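Local coordinates for Sex comb on midleg CG9495-PA (Drosophila melanogaster, PDB 1PK1), which probably acts in Polycomb-group gene silencing, where its SAM domain would mediate association with itself and with partner SAM domains, at residues B[48-53]-B[74-79]. The protein carries 2 engineered substitutions. Sequence-based numbering, arbitrary orientation.
Engineered in segment 48-53: Arg-52 (natural residue Leu).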
ATOM      1  N   LYS B  48       3.695  18.820   7.274  1.00 24.02           N
ATOM      2  CA  LYS B  48       2.408  19.327   6.808  1.00 26.24           C
ATOM      3  C   LYS B  48       1.926  18.601   5.558  1.00 25.35           C
ATOM      4  O   LYS B  48       0.745  18.289   5.434  1.00 26.68           O
ATOM      5  CB  LYS B  48       2.484  20.827   6.512  1.00 29.15           C
ATOM      6  CG  LYS B  48       1.135  21.416   6.130  1.00 33.52           C
ATOM      7  CD  LYS B  48       1.234  22.868   5.704  1.00 37.81           C
ATOM      8  CE  LYS B  48      -0.155  23.476   5.555  1.00 40.13           C
ATOM      9  NZ  LYS B  48      -1.033  22.657   4.669  1.00 42.29           N
ATOM     10  N   ALA B  49       2.842  18.342   4.630  1.00 23.73           N
ATOM     11  CA  ALA B  49       2.498  17.652   3.394  1.00 21.14           C
ATOM     12  C   ALA B  49       2.102  16.193   3.650  1.00 19.44           C
ATOM     13  O   ALA B  49       1.171  15.676   3.032  1.00 20.51           O
ATOM     14  CB  ALA B  49       3.671  17.717   2.419  1.00 19.76           C
ATOM     15  N   LEU B  50       2.807  15.536   4.565  1.00 19.93           N
ATOM     16  CA  LEU B  50       2.516  14.137   4.886  1.00 19.88           C
ATOM     17  C   LEU B  50       1.064  13.948   5.323  1.00 21.30           C
ATOM     18  O   LEU B  50       0.352  13.071   4.832  1.00 20.86           O
ATOM     19  CB  LEU B  50       3.436  13.654   6.005  1.00 17.53           C
ATOM     20  CG  LEU B  50       3.297  12.178   6.388  1.00 18.07           C
ATOM     21  CD1 LEU B  50       3.792  11.300   5.232  1.00 16.25           C
ATOM     22  CD2 LEU B  50       4.104  11.899   7.653  1.00 18.17           C
ATOM     23  N   LEU B  51       0.631  14.782   6.259  1.00 24.84           N
ATOM     24  CA  LEU B  51      -0.724  14.696   6.782  1.00 28.50           C
ATOM     25  C   LEU B  51      -1.775  15.025   5.729  1.00 29.47           C
ATOM     26  O   LEU B  51      -2.951  14.690   5.885  1.00 30.65           O
ATOM     27  CB  LEU B  51      -0.863  15.637   7.980  1.00 31.10           C
ATOM     28  CG  LEU B  51       0.140  15.380   9.109  1.00 32.19           C
ATOM     29  CD1 LEU B  51      -0.004  16.447  10.182  1.00 34.29           C
ATOM     30  CD2 LEU B  51      -0.085  13.992   9.690  1.00 35.33           C
ATOM     31  N   ARG B  52      -1.337  15.660   4.646  1.00 29.76           N
ATOM     32  CA  ARG B  52      -2.225  16.068   3.563  1.00 31.10           C
ATOM     33  C   ARG B  52      -2.267  15.059   2.412  1.00 28.97           C
ATOM     34  O   ARG B  52      -2.989  15.248   1.437  1.00 29.19           O
ATOM     35  CB  ARG B  52      -1.774  17.445   3.059  1.00 33.47           C
ATOM     36  CG  ARG B  52      -2.643  18.088   1.997  1.00 39.21           C
ATOM     37  CD  ARG B  52      -2.194  19.529   1.775  1.00 42.31           C
ATOM     38  NE  ARG B  52      -2.897  20.182   0.676  1.00 44.90           N
ATOM     39  CZ  ARG B  52      -2.726  21.456   0.338  1.00 46.46           C
ATOM     40  NH1 ARG B  52      -1.874  22.215   1.019  1.00 47.43           N
ATOM     41  NH2 ARG B  52      -3.399  21.972  -0.680  1.00 46.54           N
ATOM     42  N   LEU B  53      -1.502  13.979   2.534  1.00 27.70           N
ATOM     43  CA  LEU B  53      -1.461  12.956   1.491  1.00 25.66           C
ATOM     44  C   LEU B  53      -2.640  11.989   1.522  1.00 25.31           C
ATOM     45  O   LEU B  53      -3.307  11.828   2.547  1.00 27.14           O
ATOM     46  CB  LEU B  53      -0.182  12.115   1.610  1.00 26.03           C
ATOM     47  CG  LEU B  53       1.183  12.611   1.139  1.00 25.46           C
ATOM     48  CD1 LEU B  53       2.230  11.564   1.506  1.00 23.88           C
ATOM     49  CD2 LEU B  53       1.178  12.835  -0.363  1.00 24.31           C
ATOM     50  N   ASN B  74      -1.339   3.888   5.711  1.00 12.90           N
ATOM     51  CA  ASN B  74      -1.468   3.196   6.994  1.00 14.45           C
ATOM     52  C   ASN B  74      -0.592   3.878   8.042  1.00 15.11           C
ATOM     53  O   ASN B  74      -1.003   4.047   9.189  1.00 15.34           O
ATOM     54  CB  ASN B  74      -1.070   1.722   6.849  1.00 14.16           C
ATOM     55  CG  ASN B  74      -1.187   0.954   8.157  1.00 18.01           C
ATOM     56  OD1 ASN B  74      -0.183   0.619   8.788  1.00 21.02           O
ATOM     57  ND2 ASN B  74      -2.419   0.683   8.573  1.00 16.15           N
ATOM     58  N   LEU B  75       0.611   4.276   7.643  1.00 13.82           N
ATOM     59  CA  LEU B  75       1.527   4.955   8.557  1.00 14.68           C
ATOM     60  C   LEU B  75       1.079   6.392   8.820  1.00 14.61           C
ATOM     61  O   LEU B  75       1.218   6.893   9.936  1.00 13.99           O
ATOM     62  CB  LEU B  75       2.948   4.952   7.987  1.00 15.91           C
ATOM     63  CG  LEU B  75       3.606   3.576   7.836  1.00 17.01           C
ATOM     64  CD1 LEU B  75       4.951   3.728   7.135  1.00 19.86           C
ATOM     65  CD2 LEU B  75       3.780   2.931   9.211  1.00 20.91           C
ATOM     66  N   VAL B  76       0.550   7.055   7.794  1.00 12.41           N
ATOM     67  CA  VAL B  76       0.076   8.429   7.943  1.00 15.40           C
ATOM     68  C   VAL B  76      -1.062   8.474   8.962  1.00 15.83           C
ATOM     69  O   VAL B  76      -1.081   9.333   9.841  1.00 15.57           O
ATOM     70  CB  VAL B  76      -0.452   9.004   6.608  1.00 16.53           C
ATOM     71  CG1 VAL B  76      -1.105  10.362   6.849  1.00 19.36           C
ATOM     72  CG2 VAL B  76       0.695   9.149   5.612  1.00 18.96           C
ATOM     73  N   ASN B  77      -2.004   7.544   8.829  1.00 15.84           N
ATOM     74  CA  ASN B  77      -3.153   7.476   9.726  1.00 18.25           C
ATOM     75  C   ASN B  77      -2.759   7.405  11.197  1.00 19.25           C
ATOM     76  O   ASN B  77      -3.453   7.954  12.053  1.00 19.11           O
ATOM     77  CB  ASN B  77      -4.027   6.269   9.373  1.00 20.04           C
ATOM     78  CG  ASN B  77      -4.853   6.490   8.116  1.00 20.86           C
ATOM     79  OD1 ASN B  77      -5.346   5.540   7.508  1.00 25.16           O
ATOM     80  ND2 ASN B  77      -5.016   7.742   7.731  1.00 20.80           N
ATOM     81  N   LYS B  78      -1.650   6.731  11.488  1.00 18.09           N
ATOM     82  CA  LYS B  78      -1.185   6.589  12.866  1.00 18.67           C
ATOM     83  C   LYS B  78      -0.784   7.907  13.522  1.00 19.14           C
ATOM     84  O   LYS B  78      -0.924   8.065  14.739  1.00 18.93           O
ATOM     85  CB  LYS B  78      -0.002   5.613  12.930  1.00 16.79           C
ATOM     86  CG  LYS B  78      -0.344   4.192  12.489  1.00 16.26           C
ATOM     87  CD  LYS B  78       0.853   3.265  12.617  1.00 15.61           C
ATOM     88  CE  LYS B  78       0.514   1.865  12.129  1.00 18.45           C
ATOM     89  NZ  LYS B  78       1.591   0.899  12.475  1.00 18.59           N
ATOM     90  N   VAL B  79      -0.287   8.852  12.727  1.00 19.54           N
ATOM     91  CA  VAL B  79       0.153  10.134  13.267  1.00 21.70           C
ATOM     92  C   VAL B  79      -0.765  11.302  12.915  1.00 24.09           C
ATOM     93  O   VAL B  79      -0.416  12.458  13.158  1.00 25.07           O
ATOM     94  CB  VAL B  79       1.590  10.474  12.793  1.00 21.38           C
ATOM     95  CG1 VAL B  79       2.576   9.461  13.356  1.00 19.19           C
ATOM     96  CG2 VAL B  79       1.654  10.484  11.267  1.00 20.25           C
TER
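Two first torsions set up this contact within the helical bundle of the SAM domain: Leu-50 carries CG anti to its own amide nitrogen (chi1 -177°), and Val-76 holds CG1 in the equivalent place (chi1 172°); with the valine's CB directed at 48-53, this sets CG1 and CG2 both against Leu-50. Val-76 illustrates how a beta-branched residue can meet side chain and backbone of one partner at once. CG2 packs mainly against the leucine side chain, 3.8 Å from Leu-50 CD1, as the two side chains pass each other in opposite senses, and it also lies near Leu-50 O. CG1 lies nearest that oxygen, with Val-76 CG1 3.7 Å from Leu-50 O. Within its own segment Leu-50 O accepts a hydrogen bond from Leu-53 N at 3.1 Å; the methyl thus lies against a carbonyl whose oxygen already has a backbone donor. The nearest CA atoms are those of Leu-51 and Val-76, 6.4 Å apart. Leu-50 also touches Val-22 and Val-79 touches Tyr-25, which brings helix 19-29 into the same apolar packing beside helix 66-79. At the more open margin, Leu-51 CD2 reaches Val-79, lying 4.2 Å from Val-79 CG2 and 3.8 Å from Val-79 O.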